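Local coordinates for protein exonuclease mut-7 homolog (Aedes aegypti, PDB 7JW2) that probably trims the 3' ends of Argonaute-bound microRNAs as a magnesium-dependent 3'-5' exoribonuclease, the chain here being its exonuclease domain, at residues 5-10 with 59-64; 22-27 with 53-58. All blocks are in the same frame, centred on the assembly; numbering follows the deposited sequence.

Interaction 1: 5-10 with 59-64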
loop_
_atom_site.group_PDB
_atom_site.type_symbol
_atom_site.label_atom_id
_atom_site.label_comp_id
_atom_site.label_asym_id
_atom_site.label_seq_id
_atom_site.Cartn_x
_atom_site.Cartn_y
_atom_site.Cartn_z
ATOM N N LEU A 5 2.596 -23.718 13.485
ATOM C CA LEU A 5 2.437 -22.274 13.591
ATOM C C LEU A 5 1.397 -21.934 14.652
ATOM O O LEU A 5 0.251 -22.386 14.574
ATOM C CB LEU A 5 2.019 -21.696 12.239
ATOM C CG LEU A 5 1.710 -20.199 12.170
ATOM C CD1 LEU A 5 2.934 -19.393 12.559
ATOM C CD2 LEU A 5 1.224 -19.808 10.776
ATOM N N ARG A 6 1.782 -21.109 15.629
ATOM C CA ARG A 6 0.848 -20.789 16.701
ATOM C C ARG A 6 -0.179 -19.735 16.312
ATOM O O ARG A 6 -1.186 -19.592 17.015
ATOM C CB ARG A 6 1.606 -20.358 17.960
ATOM C CG ARG A 6 2.432 -19.104 17.856
ATOM C CD ARG A 6 3.136 -18.936 19.190
ATOM N NE ARG A 6 4.077 -17.828 19.246
ATOM C CZ ARG A 6 3.716 -16.553 19.335
ATOM N NH1 ARG A 6 2.429 -16.223 19.343
ATOM N NH2 ARG A 6 4.640 -15.602 19.406
ATOM N N LEU A 7 0.021 -19.027 15.206
ATOM C CA LEU A 7 -0.957 -18.040 14.773
ATOM C C LEU A 7 -2.237 -18.708 14.280
ATOM O O LEU A 7 -2.221 -19.789 13.686
ATOM C CB LEU A 7 -0.381 -17.168 13.660
ATOM C CG LEU A 7 0.890 -16.399 13.998
ATOM C CD1 LEU A 7 1.327 -15.569 12.792
ATOM C CD2 LEU A 7 0.668 -15.511 15.210
ATOM N N ASP A 8 -3.357 -18.036 14.532
ATOM C CA ASP A 8 -4.630 -18.463 13.972
ATOM C C ASP A 8 -4.596 -18.350 12.451
ATOM O O ASP A 8 -3.873 -17.523 11.883
ATOM C CB ASP A 8 -5.761 -17.614 14.553
ATOM C CG ASP A 8 -7.085 -17.847 13.860
ATOM O OD1 ASP A 8 -7.854 -16.876 13.712
ATOM O OD2 ASP A 8 -7.362 -19.000 13.466
ATOM N N GLU A 9 -5.387 -19.201 11.788
ATOM C CA GLU A 9 -5.428 -19.204 10.327
ATOM C C GLU A 9 -5.898 -17.868 9.764
ATOM O O GLU A 9 -5.554 -17.520 8.628
ATOM C CB GLU A 9 -6.335 -20.329 9.827
ATOM C CG GLU A 9 -5.710 -21.709 9.903
ATOM C CD GLU A 9 -6.740 -22.817 9.784
ATOM O OE1 GLU A 9 -6.342 -24.002 9.798
ATOM O OE2 GLU A 9 -7.946 -22.501 9.674
ATOM N N SER A 10 -6.689 -17.108 10.526
ATOM C CA SER A 10 -7.113 -15.787 10.076
ATOM C C SER A 10 -5.975 -14.776 10.060
ATOM O O SER A 10 -6.169 -13.656 9.577
ATOM C CB SER A 10 -8.242 -15.267 10.963
ATOM O OG SER A 10 -7.738 -14.856 12.220
ATOM N N ASP A 59 2.596 -11.298 14.596
ATOM C CA ASP A 59 1.142 -11.367 14.600
ATOM C C ASP A 59 0.527 -11.883 13.310
ATOM O O ASP A 59 -0.640 -12.277 13.329
ATOM C CB ASP A 59 0.548 -9.981 14.892
ATOM C CG ASP A 59 0.935 -9.465 16.253
ATOM O OD1 ASP A 59 0.789 -10.228 17.223
ATOM O OD2 ASP A 59 1.381 -8.303 16.350
ATOM N N ASP A 60 1.261 -11.867 12.197
ATOM C CA ASP A 60 0.699 -12.202 10.895
ATOM C C ASP A 60 1.791 -12.788 10.015
ATOM O O ASP A 60 2.961 -12.415 10.122
ATOM C CB ASP A 60 0.100 -10.972 10.177
ATOM C CG ASP A 60 -1.104 -10.384 10.902
ATOM O OD1 ASP A 60 -0.918 -9.490 11.762
ATOM O OD2 ASP A 60 -2.237 -10.807 10.590
ATOM N N VAL A 61 1.395 -13.672 9.103
ATOM C CA VAL A 61 2.289 -14.138 8.053
ATOM C C VAL A 61 1.643 -13.843 6.711
ATOM O O VAL A 61 0.465 -14.158 6.503
ATOM C CB VAL A 61 2.606 -15.637 8.178
ATOM C CG1 VAL A 61 3.592 -16.034 7.098
ATOM C CG2 VAL A 61 3.186 -15.939 9.556
ATOM N N TYR A 62 2.407 -13.217 5.820
ATOM C CA TYR A 62 1.970 -12.913 4.465
ATOM C C TYR A 62 2.735 -13.774 3.474
ATOM O O TYR A 62 3.955 -13.907 3.565
ATOM C CB TYR A 62 2.203 -11.435 4.152
ATOM C CG TYR A 62 1.484 -10.497 5.087
ATOM C CD1 TYR A 62 2.108 -10.005 6.231
ATOM C CD2 TYR A 62 0.182 -10.096 4.836
ATOM C CE1 TYR A 62 1.451 -9.138 7.084
ATOM C CE2 TYR A 62 -0.478 -9.236 5.689
ATOM C CZ TYR A 62 0.162 -8.768 6.812
ATOM O OH TYR A 62 -0.492 -7.908 7.667
ATOM N N MET A 63 2.027 -14.339 2.508
ATOM C CA MET A 63 2.660 -15.163 1.484
ATOM C C MET A 63 2.336 -14.547 0.137
ATOM O O MET A 63 1.192 -14.653 -0.325
ATOM C CB MET A 63 2.173 -16.605 1.575
ATOM C CG MET A 63 2.530 -17.200 2.922
ATOM S SD MET A 63 2.040 -18.915 3.099
ATOM C CE MET A 63 0.280 -18.762 3.208
ATOM N N ILE A 64 3.319 -13.879 -0.473
ATOM C CA ILE A 64 3.108 -13.247 -1.774
ATOM C C ILE A 64 3.158 -14.325 -2.849
ATOM O O ILE A 64 4.199 -14.970 -3.039
ATOM C CB ILE A 64 4.157 -12.163 -2.061
ATOM C CG1 ILE A 64 4.245 -11.134 -0.926
ATOM C CG2 ILE A 64 3.856 -11.484 -3.429
ATOM C CD1 ILE A 64 5.524 -10.315 -1.017
#
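L7 meets V61 where the N-terminal lead-in of this DEDD-type, RNase H-like exonuclease domain runs past the start of strand 61-65, just ahead of edge strand 12-15. The two side chains cross at about a right angle, and methyl meets methyl: L7 CD1 lies 3.8 Å from V61 CG2. Each presents the branch that its first torsion sets beside the backbone N, since L7 CG (chi1 -58°) and V61 CG2 both stand anti to their own carbonyl carbon.

The leucine fork does more than touch the valine. CD1 also rests against backbone, 3.8 Å from D60 N, while its other methyl, CD2, comes to 4.0 Å from D59 O. One isobutyl group therefore covers the peptide link between D59 and D60 as well as the first side chain of the strand. No hydrogen bond joins the two segments; the contact is van der Waals packing, small in area and buried at the V61 end. Helix 179-205 closes the apolar patch, with F190 against L5 and L7 and A186 against V61.

The D60 side chain leaves its backbone away from segment 5-10. Its OD2 is hydrogen-bonded to H13 NE2 and H11 ND1, tying the turn before strand 61-65 to strand 12-15 and the residue leading into it.

Beyond L7, D8 ties itself to the short 3-10 turn that begins at E9. There S10 OG donates a short hydrogen bond to D8 OD1 (2.5 Å), arriving above the carboxylate plane, 45° out of it.

Interaction 2: 22-27 with 53-58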
loop_
_atom_site.group_PDB
_atom_site.type_symbol
_atom_site.label_atom_id
_atom_site.label_comp_id
_atom_site.label_asym_id
_atom_site.label_seq_id
_atom_site.Cartn_x
_atom_site.Cartn_y
_atom_site.Cartn_z
ATOM N N TYR A 22 -0.925 -4.152 -1.082
ATOM C CA TYR A 22 -0.814 -2.862 -0.401
ATOM C C TYR A 22 -1.334 -2.937 1.028
ATOM O O TYR A 22 -0.839 -2.210 1.895
ATOM C CB TYR A 22 -1.523 -1.769 -1.217
ATOM C CG TYR A 22 -0.653 -1.379 -2.387
ATOM C CD1 TYR A 22 0.533 -0.693 -2.181
ATOM C CD2 TYR A 22 -0.980 -1.734 -3.680
ATOM C CE1 TYR A 22 1.364 -0.351 -3.233
ATOM C CE2 TYR A 22 -0.157 -1.390 -4.746
ATOM C CZ TYR A 22 1.015 -0.710 -4.512
ATOM O OH TYR A 22 1.840 -0.374 -5.564
ATOM N N ALA A 23 -2.305 -3.811 1.313
ATOM C CA ALA A 23 -2.707 -4.015 2.703
ATOM C C ALA A 23 -1.563 -4.621 3.509
ATOM O O ALA A 23 -1.306 -4.217 4.657
ATOM C CB ALA A 23 -3.946 -4.910 2.772
ATOM N N MET A 24 -0.844 -5.572 2.913
ATOM C CA MET A 24 0.361 -6.114 3.541
ATOM C C MET A 24 1.394 -5.017 3.783
ATOM O O MET A 24 1.966 -4.913 4.879
ATOM C CB MET A 24 0.946 -7.221 2.659
ATOM C CG MET A 24 2.335 -7.668 3.105
ATOM S SD MET A 24 3.117 -8.696 1.835
ATOM C CE MET A 24 3.649 -7.405 0.684
ATOM N N LEU A 25 1.669 -4.199 2.763
ATOM C CA LEU A 25 2.667 -3.141 2.900
ATOM C C LEU A 25 2.285 -2.178 4.013
ATOM O O LEU A 25 3.145 -1.701 4.757
ATOM C CB LEU A 25 2.833 -2.387 1.578
ATOM C CG LEU A 25 4.105 -1.538 1.470
ATOM C CD1 LEU A 25 5.328 -2.454 1.599
ATOM C CD2 LEU A 25 4.158 -0.791 0.145
ATOM N N SER A 26 0.992 -1.890 4.152
ATOM C CA SER A 26 0.530 -1.003 5.213
ATOM C C SER A 26 0.939 -1.517 6.589
ATOM O O SER A 26 1.372 -0.736 7.447
ATOM C CB SER A 26 -0.988 -0.857 5.130
ATOM O OG SER A 26 -1.486 -0.127 6.235
ATOM N N ASP A 27 0.809 -2.825 6.817
ATOM C CA ASP A 27 1.232 -3.418 8.083
ATOM C C ASP A 27 2.751 -3.420 8.198
ATOM O O ASP A 27 3.312 -2.937 9.192
ATOM C CB ASP A 27 0.664 -4.839 8.185
ATOM C CG ASP A 27 1.137 -5.591 9.423
ATOM O OD1 ASP A 27 1.628 -4.957 10.382
ATOM O OD2 ASP A 27 1.001 -6.834 9.443
ATOM N N ILE A 53 6.998 -15.566 -1.853
ATOM C CA ILE A 53 7.837 -14.878 -0.870
ATOM C C ILE A 53 7.020 -14.722 0.402
ATOM O O ILE A 53 5.880 -14.240 0.356
ATOM C CB ILE A 53 8.327 -13.518 -1.392
ATOM C CG1 ILE A 53 9.264 -13.733 -2.585
ATOM C CG2 ILE A 53 9.069 -12.771 -0.275
ATOM C CD1 ILE A 53 9.553 -12.458 -3.335
ATOM N N GLN A 54 7.577 -15.156 1.532
ATOM C CA GLN A 54 6.850 -15.168 2.797
ATOM C C GLN A 54 7.458 -14.146 3.755
ATOM O O GLN A 54 8.674 -14.144 3.968
ATOM C CB GLN A 54 6.845 -16.556 3.453
ATOM C CG GLN A 54 6.351 -17.723 2.584
ATOM C CD GLN A 54 7.488 -18.470 1.907
ATOM O OE1 GLN A 54 7.767 -18.242 0.728
ATOM N NE2 GLN A 54 8.135 -19.373 2.642
ATOM N N LEU A 55 6.604 -13.292 4.314
ATOM C CA LEU A 55 7.014 -12.249 5.253
ATOM C C LEU A 55 6.209 -12.399 6.530
ATOM O O LEU A 55 4.977 -12.304 6.498
ATOM C CB LEU A 55 6.806 -10.856 4.652
ATOM C CG LEU A 55 7.393 -10.679 3.251
ATOM C CD1 LEU A 55 7.031 -9.334 2.627
ATOM C CD2 LEU A 55 8.902 -10.879 3.258
ATOM N N ALA A 56 6.901 -12.597 7.654
ATOM C CA ALA A 56 6.257 -12.879 8.932
ATOM C C ALA A 56 6.540 -11.788 9.957
ATOM O O ALA A 56 7.678 -11.338 10.097
ATOM C CB ALA A 56 6.737 -14.222 9.496
ATOM N N THR A 57 5.505 -11.410 10.691
ATOM C CA THR A 57 5.628 -10.635 11.925
ATOM C C THR A 57 5.191 -11.524 13.078
ATOM O O THR A 57 4.728 -12.646 12.879
ATOM C CB THR A 57 4.761 -9.376 11.880
ATOM O OG1 THR A 57 3.399 -9.739 12.129
ATOM C CG2 THR A 57 4.837 -8.700 10.528
ATOM N N TRP A 58 5.309 -11.012 14.308
ATOM C CA TRP A 58 4.847 -11.812 15.434
ATOM C C TRP A 58 3.348 -12.076 15.383
ATOM O O TRP A 58 2.869 -12.998 16.057
ATOM C CB TRP A 58 5.194 -11.124 16.754
ATOM C CG TRP A 58 6.609 -11.308 17.162
ATOM C CD1 TRP A 58 7.556 -10.342 17.272
ATOM C CD2 TRP A 58 7.248 -12.541 17.511
ATOM N NE1 TRP A 58 8.743 -10.889 17.686
ATOM C CE2 TRP A 58 8.586 -12.241 17.826
ATOM C CE3 TRP A 58 6.816 -13.868 17.589
ATOM C CZ2 TRP A 58 9.497 -13.211 18.211
ATOM C CZ3 TRP A 58 7.721 -14.832 17.982
ATOM C CH2 TRP A 58 9.046 -14.499 18.284
HETATM O O HOH W 1 1.343 -7.986 11.865
#
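M24 and L55 make the apolar contact of this interface, where helix 18-28 packs on strand 50-56. The thioether does the touching: M24 SD lies 4.0 Å from L55 CD1, and the side chains cross at about a right angle. M24 holds CG anti to its backbone N (chi1 170°), which sends the chain out from the helix toward the strand. The chain then bends at chi3 (78°), so CE lies close to the same leucine methyl, only a little farther off than the sulfur. Y62 and I64 of strand 61-65 also pack on M24, while F36 and F84 pack on L55.

These residues belong to the α/β core of the RNase H-like exonuclease fold, in which helix 18-28 lies across one face of the mixed sheet; L55 of the strand and T57, two residues on, both turn toward it.

Polar contact takes over one helical turn later, and a water carries it. D27 OD2 accepts a hydrogen bond from the water at 2.7 Å, and the same water accepts one from T57 OG1, also at 2.7 Å. Direct contact between the two residues is looser, D27 OD2 standing 4.4 Å from T57 CG2. Neither polar group depends on the water alone. D27 OD2 is also bonded to Y62 OH and D27 OD1 to Q31 NE2, whereas T57 OG1 takes the backbone N-H groups of D59 and D60.

On its outer side the helix meets the second subunit, where S26 OG bonds to D19 O of that neighbouring chain.

The two contacts have centres 10 Å apart and share one sheet through antiparallel neighbours, strands 50-56 and 61-65, joined by the turn at 57-60. Along the chain, segment 5-10 comes first, then helix 18-28, then the two strands in succession, so interaction 2 falls between the halves of interaction 1. They also touch directly: I64 N probably makes a backbone hydrogen bond to I53 O at 2.7 Å, and L7 CD2 packs 3.4 Å from W58 O. Interaction 1 fastens the N-terminal lead-in beside strand 61-65, next to the outermost strand 12-15 of the sheet, while interaction 2 seats a helix on the sheet, with the dimer neighbour on that helix's outer side.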